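Local coordinates for endosialidase (Enterobacteria phage phi92, PDB 4HIZ), which cleaves alpha-2,8- and alpha-2,9-linked sialic acid polymers as a trimeric phage endosialidase with a sialidase fold, at residues V109-V114 with P137-D142; P100-E105 with N145-S150. One frame throughout, in Å; residues are numbered along the deposited sequence.

Interaction 1 of 2, residues V109-V114 with P137-D142; sequences VQNLHV and PDYTAD. With FRU (beta-D-fructofuranose), chain G.
A single tyrosine hydroxyl meeting a turn backbone makes this contact, on the partly buried flank of the catalytic beta-propeller domain, where the 109-112 turn leading into strand 113-119 faces the short, weakly bonded helix at about 139-142. The evidence is one hydrogen bond: Asn-111 N gives its proton to Tyr-139 OH at 2.8 Å, with an N-H...O angle of 153°. Tyr-139 reaches the turn because its CG stands anti to the backbone N (chi1 -174°), which sends the ring out from the helix. Val-109 O and Gln-110 CA come up to the rim of that ring, and Gln-110 CA comes within 3.4 Å of Tyr-139 OH. The Asn-111 amide and the phenol ring are 24° apart in plane, yet Asn-111 OD1 stays 3.8 Å from Tyr-139 OH. The amide probably has its own partner in Glu-105, and the Gln-110 amide turns elsewhere, its NE2 bonding to Leu-167 O. His-578 of a second subunit hydrogen-bonds Asn-111 O, and Asp-579 of that subunit packs on Asn-111 and Tyr-139. One residue before the tyrosine, Asp-138 OD2 accepts a 2.8 Å hydrogen bond from fructofuranose O1, so the loop ahead of the helix also lines the glycan pocket. The turn is a type II beta turn from Val-109 to Leu-112, closed by Leu-112 N to Val-109 O at 3.3 Å, with Asn-111 in the left-handed region at its third position.

Interaction 2 of 2, residues P100-E105 with N145-S150; sequences PFMAGE and NYHCMS. With FRU (beta-D-fructofuranose), chain G; EDO (1,2-ethanediol), chain P.
The His-147 imidazole has Met-102 over one face and a bound 1,2-ethanediol, probably from the crystallisation liquor, at its edge. The sulfur and the methyl both sit over that face: Met-102 SD lies 3.9 Å from the ring centroid, 30° off the normal, in a sulfur-aromatic contact, while Met-102 CE, displaced toward the rim 3.5 Å above the plane, makes a CH-pi contact. A bend at chi3 (-79°) folds CE back over the imidazole while SD stays near the backbone of strand 144-154. There Cys-148 N points at Met-102 SD across 3.5 Å, a weak but nearly straight hydrogen bond at 167°. Past the ring's rim, on the same side, Met-102 CE meets Met-149 CE at 4.2 Å. At the edge, His-147 NE2 and the diol O1 are 2.8 Å apart in a hydrogen bond whose donor is not settled, and His-147 ND1 bonds to Glu-163. On the same strand, the Tyr-146 ring brings its edge to the fructofuranose, with Tyr-146 OH 2.6 Å from sugar O4. The chemistry is thus soft and buried: one polarisable sulfur serves both a ring face and a backbone N-H, joining two propeller sheets without a strong bond.

How the interactions relate
The two contacts, centred 11 Å apart, join the same pair of neighbourhoods: the sheet that holds strands 96-104 and 113-119, and the chain running from helix 139-142 into strand 144-154. Interaction 1 is nested within the loop that interaction 2 closes. Interaction 2 is buried in the propeller and relies on thioether and imidazole; interaction 1 is partly buried, lies against a second subunit and rests on a conventional hydrogen bond. Direct bridges connect them: Asn-111 ND2 probably bonds Glu-105 OE1 at 2.7 Å, and Asn-145 ND2 probably bonds Val-109 O at 2.8 Å. Each also reaches the fructofuranose, through Asp-138 and Tyr-146 respectively, two residues of one glycan pocket.

Interaction 1 of 2, residues V109-V114 with P137-D142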
ATOM      1  N   VAL A 109      20.435   6.715 -18.270  1.00 11.72           N
ATOM      2  CA  VAL A 109      20.739   5.991 -17.031  1.00 11.43           C
ATOM      3  C   VAL A 109      20.744   6.864 -15.772  1.00 11.42           C
ATOM      4  O   VAL A 109      21.222   6.431 -14.717  1.00 11.56           O
ATOM      5  CB  VAL A 109      22.066   5.172 -17.155  1.00 12.54           C
ATOM      6  CG1 VAL A 109      21.878   4.061 -18.194  1.00 13.85           C
ATOM      7  CG2 VAL A 109      23.293   6.095 -17.556  1.00 13.36           C
ATOM      8  N   GLN A 110      20.256   8.107 -15.892  1.00 11.53           N
ATOM      9  CA  GLN A 110      20.123   8.960 -14.708  1.00 12.76           C
ATOM     10  C   GLN A 110      19.316   8.229 -13.613  1.00 12.59           C
ATOM     11  O   GLN A 110      18.203   7.722 -13.887  1.00 12.56           O
ATOM     12  CB  GLN A 110      19.350  10.232 -15.043  1.00 13.89           C
ATOM     13  CG  GLN A 110      20.213  11.319 -15.690  1.00 15.26           C
ATOM     14  CD  GLN A 110      20.542  11.036 -17.150  1.00 18.90           C
ATOM     15  OE1 GLN A 110      19.985  10.130 -17.782  1.00 17.38           O
ATOM     16  NE2 GLN A 110      21.439  11.855 -17.710  1.00 23.52           N
ATOM     17  N   ASN A 111      19.868   8.196 -12.397  1.00 11.90           N
ATOM     18  CA  ASN A 111      19.162   7.647 -11.204  1.00 12.45           C
ATOM     19  C   ASN A 111      18.642   6.226 -11.358  1.00 13.27           C
ATOM     20  O   ASN A 111      17.761   5.787 -10.609  1.00 14.01           O
ATOM     21  CB  ASN A 111      17.998   8.582 -10.841  1.00 12.38           C
ATOM     22  CG  ASN A 111      18.490   9.877 -10.218  1.00 14.00           C
ATOM     23  OD1 ASN A 111      19.341   9.855  -9.337  1.00 15.28           O
ATOM     24  ND2 ASN A 111      18.002  11.003 -10.701  1.00 15.37           N
ATOM     25  N   LEU A 112      19.195   5.483 -12.306  1.00 11.73           N
ATOM     26  CA  LEU A 112      18.590   4.216 -12.711  1.00 11.41           C
ATOM     27  C   LEU A 112      19.153   2.997 -11.937  1.00 11.25           C
ATOM     28  O   LEU A 112      20.361   2.908 -11.691  1.00 11.66           O
ATOM     29  CB  LEU A 112      18.802   4.026 -14.226  1.00 12.06           C
ATOM     30  CG  LEU A 112      18.263   2.772 -14.906  1.00 12.11           C
ATOM     31  CD1 LEU A 112      17.939   3.132 -16.358  1.00 13.32           C
ATOM     32  CD2 LEU A 112      19.306   1.632 -14.883  1.00 11.45           C
ATOM     33  N   HIS A 113      18.275   2.052 -11.570  1.00 10.35           N
ATOM     34  CA  HIS A 113      18.694   0.726 -11.090  1.00 10.19           C
ATOM     35  C   HIS A 113      18.268  -0.367 -12.054  1.00 10.34           C
ATOM     36  O   HIS A 113      17.136  -0.334 -12.575  1.00 10.93           O
ATOM     37  CB  HIS A 113      17.986   0.420  -9.728  1.00  9.67           C
ATOM     38  CG  HIS A 113      18.470   1.252  -8.593  1.00 10.84           C
ATOM     39  ND1 HIS A 113      19.593   0.931  -7.855  1.00 13.02           N
ATOM     40  CD2 HIS A 113      17.963   2.380  -8.034  1.00 11.41           C
ATOM     41  CE1 HIS A 113      19.747   1.813  -6.878  1.00 13.15           C
ATOM     42  NE2 HIS A 113      18.773   2.702  -6.964  1.00 12.85           N
ATOM     43  N   VAL A 114      19.128  -1.380 -12.269  1.00  9.74           N
ATOM     44  CA  VAL A 114      18.645  -2.634 -12.847  1.00  9.43           C
ATOM     45  C   VAL A 114      17.869  -3.334 -11.731  1.00 10.05           C
ATOM     46  O   VAL A 114      18.320  -3.337 -10.604  1.00 11.51           O
ATOM     47  CB  VAL A 114      19.829  -3.489 -13.327  1.00 10.29           C
ATOM     48  CG1 VAL A 114      19.320  -4.802 -13.936  1.00 11.78           C
ATOM     49  CG2 VAL A 114      20.643  -2.674 -14.377  1.00 10.18           C
ATOM     50  N   PRO A 137      29.113   3.263  -8.280  1.00 19.42           N
ATOM     51  CA  PRO A 137      29.900   3.922  -7.232  1.00 21.31           C
ATOM     52  C   PRO A 137      30.613   5.158  -7.746  1.00 22.36           C
ATOM     53  O   PRO A 137      30.905   6.048  -6.958  1.00 24.23           O
ATOM     54  CB  PRO A 137      30.910   2.846  -6.813  1.00 22.70           C
ATOM     55  CG  PRO A 137      30.945   1.882  -7.931  1.00 22.96           C
ATOM     56  CD  PRO A 137      29.547   1.881  -8.515  1.00 20.60           C
ATOM     57  N   ASP A 138      30.864   5.227  -9.048  1.00 21.42           N
ATOM     58  CA  ASP A 138      31.473   6.410  -9.635  1.00 21.85           C
ATOM     59  C   ASP A 138      30.477   7.308 -10.391  1.00 20.24           C
ATOM     60  O   ASP A 138      30.858   8.047 -11.326  1.00 20.52           O
ATOM     61  CB  ASP A 138      32.583   5.958 -10.572  1.00 24.39           C
ATOM     62  CG  ASP A 138      33.586   5.044  -9.876  1.00 28.06           C
ATOM     63  OD1 ASP A 138      33.947   5.338  -8.717  1.00 30.48           O
ATOM     64  OD2 ASP A 138      33.988   4.012 -10.459  1.00 28.52           O
ATOM     65  N   TYR A 139      29.201   7.255 -10.002  1.00 18.85           N
ATOM     66  CA  TYR A 139      28.159   8.031 -10.671  1.00 17.41           C
ATOM     67  C   TYR A 139      28.494   9.516 -10.736  1.00 18.37           C
ATOM     68  O   TYR A 139      28.376  10.149 -11.799  1.00 18.30           O
ATOM     69  CB  TYR A 139      26.873   7.850  -9.855  1.00 15.74           C
ATOM     70  CG  TYR A 139      25.597   8.451 -10.449  1.00 15.50           C
ATOM     71  CD1 TYR A 139      24.824   7.709 -11.329  1.00 14.30           C
ATOM     72  CD2 TYR A 139      25.170   9.741 -10.106  1.00 17.10           C
ATOM     73  CE1 TYR A 139      23.661   8.213 -11.877  1.00 15.20           C
ATOM     74  CE2 TYR A 139      23.967  10.279 -10.639  1.00 16.48           C
ATOM     75  CZ  TYR A 139      23.217   9.509 -11.522  1.00 15.70           C
ATOM     76  OH  TYR A 139      22.042   9.971 -12.062  1.00 15.70           O
ATOM     77  N   THR A 140      28.928  10.075  -9.606  1.00 19.43           N
ATOM     78  CA  THR A 140      29.264  11.494  -9.581  1.00 22.89           C
ATOM     79  C   THR A 140      30.645  11.809 -10.181  1.00 23.78           C
ATOM     80  O   THR A 140      30.795  12.717 -11.029  1.00 24.79           O
ATOM     81  CB  THR A 140      29.161  12.050  -8.166  1.00 26.30           C
ATOM     82  OG1 THR A 140      27.806  11.917  -7.728  1.00 27.12           O
ATOM     83  CG2 THR A 140      29.545  13.524  -8.155  1.00 29.75           C
ATOM     84  N   ALA A 141      31.656  11.047  -9.781  1.00 26.20           N
ATOM     85  CA  ALA A 141      33.029  11.316 -10.249  1.00 28.88           C
ATOM     86  C   ALA A 141      33.215  11.115 -11.755  1.00 26.56           C
ATOM     87  O   ALA A 141      33.901  11.911 -12.426  1.00 28.00           O
ATOM     88  CB  ALA A 141      34.025  10.441  -9.493  1.00 32.73           C
ATOM     89  N   ASP A 142      32.632  10.046 -12.282  1.00 23.54           N
ATOM     90  CA  ASP A 142      32.829   9.656 -13.674  1.00 22.90           C
ATOM     91  C   ASP A 142      31.615   9.858 -14.563  1.00 20.82           C
ATOM     92  O   ASP A 142      31.703   9.692 -15.781  1.00 21.06           O
ATOM     93  CB  ASP A 142      33.292   8.198 -13.763  1.00 27.07           C
ATOM     94  CG  ASP A 142      34.714   8.005 -13.243  1.00 33.73           C
ATOM     95  OD1 ASP A 142      35.407   9.019 -12.987  1.00 37.52           O
ATOM     96  OD2 ASP A 142      35.154   6.839 -13.110  1.00 36.03           O
TER
HETATM   97  C1  FRU G   2      34.756   0.314 -10.746  1.00 26.37           C
HETATM   98  C2  FRU G   2      33.973  -0.922 -10.750  1.00 25.72           C
HETATM   99  C3  FRU G   2      33.007  -1.269 -11.756  1.00 23.48           C
HETATM  100  C4  FRU G   2      32.352  -2.477 -11.212  1.00 22.89           C
HETATM  101  C5  FRU G   2      32.431  -2.222  -9.736  1.00 25.79           C
HETATM  102  C6  FRU G   2      32.236  -3.436  -8.839  1.00 29.53           C
HETATM  103  O1  FRU G   2      33.811   1.207 -10.188  1.00 27.89           O
HETATM  104  O2  FRU G   2      35.042  -1.802 -11.304  1.00 27.09           O
HETATM  105  O3  FRU G   2      33.457  -1.338 -13.132  1.00 22.18           O
HETATM  106  O4  FRU G   2      30.974  -2.564 -11.696  1.00 20.71           O
HETATM  107  O5  FRU G   2      33.726  -1.620  -9.501  1.00 26.28           O
HETATM  108  O6  FRU G   2      33.349  -4.267  -8.934  1.00 33.78           O

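Interaction 2 of 2, residues P100-E105 with N145-S150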
ATOM      1  N   PRO A 100      13.067  -8.955 -14.996  1.00 10.59           N
ATOM      2  CA  PRO A 100      14.036  -7.893 -14.763  1.00  9.39           C
ATOM      3  C   PRO A 100      13.765  -6.740 -15.723  1.00  8.65           C
ATOM      4  O   PRO A 100      13.195  -6.946 -16.800  1.00  9.65           O
ATOM      5  CB  PRO A 100      15.390  -8.555 -15.122  1.00  9.75           C
ATOM      6  CG  PRO A 100      15.081 -10.067 -15.123  1.00 10.72           C
ATOM      7  CD  PRO A 100      13.671 -10.105 -15.687  1.00 10.62           C
ATOM      8  N   PHE A 101      14.121  -5.535 -15.296  1.00  9.14           N
ATOM      9  CA  PHE A 101      13.808  -4.308 -16.061  1.00  9.21           C
ATOM     10  C   PHE A 101      14.706  -3.210 -15.497  1.00 10.22           C
ATOM     11  O   PHE A 101      15.620  -3.498 -14.699  1.00 11.27           O
ATOM     12  CB  PHE A 101      12.307  -3.949 -15.911  1.00  9.51           C
ATOM     13  CG  PHE A 101      11.900  -3.542 -14.516  1.00 10.35           C
ATOM     14  CD1 PHE A 101      11.661  -4.524 -13.505  1.00 10.97           C
ATOM     15  CD2 PHE A 101      11.703  -2.196 -14.212  1.00 10.15           C
ATOM     16  CE1 PHE A 101      11.251  -4.141 -12.216  1.00 11.96           C
ATOM     17  CE2 PHE A 101      11.297  -1.787 -12.924  1.00 11.01           C
ATOM     18  CZ  PHE A 101      11.065  -2.767 -11.919  1.00 11.48           C
ATOM     19  N   MET A 102      14.546  -1.964 -15.941  1.00  9.99           N
ATOM     20  CA  MET A 102      15.301  -0.875 -15.345  1.00  9.52           C
ATOM     21  C   MET A 102      14.304   0.167 -14.800  1.00 10.33           C
ATOM     22  O   MET A 102      13.295   0.477 -15.460  1.00 10.44           O
ATOM     23  CB  MET A 102      16.260  -0.256 -16.399  1.00  9.93           C
ATOM     24  CG  MET A 102      17.440  -1.280 -16.687  1.00 10.11           C
ATOM     25  SD  MET A 102      18.483  -0.581 -18.000  1.00 13.52           S
ATOM     26  CE  MET A 102      17.530  -0.936 -19.463  1.00 13.24           C
ATOM     27  N   ALA A 103      14.569   0.611 -13.572  1.00 10.92           N
ATOM     28  CA  ALA A 103      13.747   1.596 -12.868  1.00 11.19           C
ATOM     29  C   ALA A 103      14.542   2.883 -12.829  1.00 12.31           C
ATOM     30  O   ALA A 103      15.558   2.972 -12.137  1.00 12.18           O
ATOM     31  CB  ALA A 103      13.471   1.102 -11.424  1.00 10.75           C
ATOM     32  N   GLY A 104      14.091   3.888 -13.563  1.00 12.38           N
ATOM     33  CA  GLY A 104      14.838   5.146 -13.620  1.00 11.57           C
ATOM     34  C   GLY A 104      13.887   6.319 -13.770  1.00 11.09           C
ATOM     35  O   GLY A 104      12.816   6.348 -13.120  1.00 11.07           O
ATOM     36  N   GLU A 105      14.240   7.275 -14.620  1.00 10.32           N
ATOM     37  CA  GLU A 105      13.415   8.468 -14.748  1.00 10.71           C
ATOM     38  C   GLU A 105      13.219   8.896 -16.213  1.00 11.80           C
ATOM     39  O   GLU A 105      12.391   9.748 -16.504  1.00 11.88           O
ATOM     40  CB  GLU A 105      14.024   9.639 -13.972  1.00 11.84           C
ATOM     41  CG  GLU A 105      15.339  10.150 -14.662  1.00 14.55           C
ATOM     42  CD  GLU A 105      16.075  11.213 -13.850  1.00 16.66           C
ATOM     43  OE1 GLU A 105      16.046  11.125 -12.592  1.00 16.64           O
ATOM     44  OE2 GLU A 105      16.687  12.132 -14.483  1.00 17.77           O
ATOM     45  N   ASN A 145      26.567   5.317 -15.241  1.00 11.73           N
ATOM     46  CA  ASN A 145      25.715   4.452 -14.394  1.00 11.09           C
ATOM     47  C   ASN A 145      25.430   3.134 -15.113  1.00 12.12           C
ATOM     48  O   ASN A 145      25.717   2.989 -16.322  1.00 12.83           O
ATOM     49  CB  ASN A 145      24.406   5.180 -13.999  1.00 11.41           C
ATOM     50  CG  ASN A 145      23.678   4.483 -12.849  1.00 12.36           C
ATOM     51  OD1 ASN A 145      24.284   3.796 -12.016  1.00 12.79           O
ATOM     52  ND2 ASN A 145      22.381   4.676 -12.800  1.00 12.34           N
ATOM     53  N   TYR A 146      24.826   2.181 -14.398  1.00 11.91           N
ATOM     54  CA  TYR A 146      24.619   0.854 -14.955  1.00 12.56           C
ATOM     55  C   TYR A 146      23.404   0.757 -15.897  1.00 12.31           C
ATOM     56  O   TYR A 146      22.567   1.671 -15.928  1.00 12.70           O
ATOM     57  CB  TYR A 146      24.482  -0.127 -13.820  1.00 12.77           C
ATOM     58  CG  TYR A 146      25.722  -0.338 -12.988  1.00 13.09           C
ATOM     59  CD1 TYR A 146      26.930  -0.774 -13.579  1.00 12.39           C
ATOM     60  CD2 TYR A 146      25.682  -0.150 -11.608  1.00 12.75           C
ATOM     61  CE1 TYR A 146      28.055  -1.022 -12.799  1.00 12.74           C
ATOM     62  CE2 TYR A 146      26.810  -0.396 -10.807  1.00 13.43           C
ATOM     63  CZ  TYR A 146      27.982  -0.845 -11.406  1.00 13.37           C
ATOM     64  OH  TYR A 146      29.087  -1.093 -10.615  1.00 14.68           O
ATOM     65  N   HIS A 147      23.316  -0.349 -16.643  1.00 12.01           N
ATOM     66  CA  HIS A 147      22.266  -0.571 -17.635  1.00 11.71           C
ATOM     67  C   HIS A 147      22.344  -2.059 -18.007  1.00 12.28           C
ATOM     68  O   HIS A 147      23.408  -2.665 -17.961  1.00 12.88           O
ATOM     69  CB  HIS A 147      22.612   0.308 -18.862  1.00 12.42           C
ATOM     70  CG  HIS A 147      21.641   0.236 -19.995  1.00 13.54           C
ATOM     71  ND1 HIS A 147      21.764  -0.658 -21.044  1.00 14.69           N
ATOM     72  CD2 HIS A 147      20.578   1.024 -20.294  1.00 14.24           C
ATOM     73  CE1 HIS A 147      20.794  -0.440 -21.917  1.00 15.22           C
ATOM     74  NE2 HIS A 147      20.061   0.576 -21.483  1.00 15.25           N
ATOM     75  N   CYS A 148      21.216  -2.670 -18.350  1.00 11.97           N
ATOM     76  CA  CYS A 148      21.254  -4.072 -18.722  1.00 11.35           C
ATOM     77  C   CYS A 148      20.092  -4.436 -19.607  1.00 10.96           C
ATOM     78  O   CYS A 148      18.929  -4.104 -19.274  1.00 11.39           O
ATOM     79  CB  CYS A 148      21.213  -4.942 -17.442  1.00 11.91           C
ATOM     80  SG  CYS A 148      21.242  -6.754 -17.746  1.00 12.56           S
ATOM     81  N   MET A 149      20.377  -5.127 -20.706  1.00 10.33           N
ATOM     82  CA  MET A 149      19.351  -5.757 -21.535  1.00 10.73           C
ATOM     83  C   MET A 149      19.627  -7.243 -21.804  1.00 11.13           C
ATOM     84  O   MET A 149      18.932  -7.866 -22.619  1.00 11.36           O
ATOM     85  CB  MET A 149      19.155  -4.993 -22.855  1.00 11.46           C
ATOM     86  CG  MET A 149      18.520  -3.596 -22.636  1.00 12.03           C
ATOM     87  SD  MET A 149      18.362  -2.773 -24.217  1.00 15.10           S
ATOM     88  CE  MET A 149      17.428  -1.325 -23.681  1.00 16.35           C
ATOM     89  N   SER A 150      20.627  -7.824 -21.133  1.00 11.35           N
ATOM     90  CA  SER A 150      20.921  -9.245 -21.333  1.00 11.58           C
ATOM     91  C   SER A 150      21.092  -9.870 -19.958  1.00 11.48           C
ATOM     92  O   SER A 150      22.004  -9.472 -19.210  1.00 12.63           O
ATOM     93  CB  SER A 150      22.241  -9.400 -22.129  1.00 12.30           C
ATOM     94  OG  SER A 150      22.507 -10.789 -22.303  1.00 13.60           O
TER
HETATM   95  C1  FRU G   2      34.756   0.314 -10.746  1.00 26.37           C
HETATM   96  C2  FRU G   2      33.973  -0.922 -10.750  1.00 25.72           C
HETATM   97  C3  FRU G   2      33.007  -1.269 -11.756  1.00 23.48           C
HETATM   98  C4  FRU G   2      32.352  -2.477 -11.212  1.00 22.89           C
HETATM   99  C5  FRU G   2      32.431  -2.222  -9.736  1.00 25.79           C
HETATM  100  C6  FRU G   2      32.236  -3.436  -8.839  1.00 29.53           C
HETATM  101  O1  FRU G   2      33.811   1.207 -10.188  1.00 27.89           O
HETATM  102  O2  FRU G   2      35.042  -1.802 -11.304  1.00 27.09           O
HETATM  103  O3  FRU G   2      33.457  -1.338 -13.132  1.00 22.18           O
HETATM  104  O4  FRU G   2      30.974  -2.564 -11.696  1.00 20.71           O
HETATM  105  O5  FRU G   2      33.726  -1.620  -9.501  1.00 26.28           O
HETATM  106  O6  FRU G   2      33.349  -4.267  -8.934  1.00 33.78           O
HETATM  107  C1  EDO P 810      17.270   2.215 -22.054  1.00 32.42           C
HETATM  108  O1  EDO P 810      18.330   2.098 -23.005  1.00 28.30           O
HETATM  109  C2  EDO P 810      17.304   3.626 -21.503  1.00 39.15           C
HETATM  110  O2  EDO P 810      17.386   4.481 -22.651  1.00 44.33           O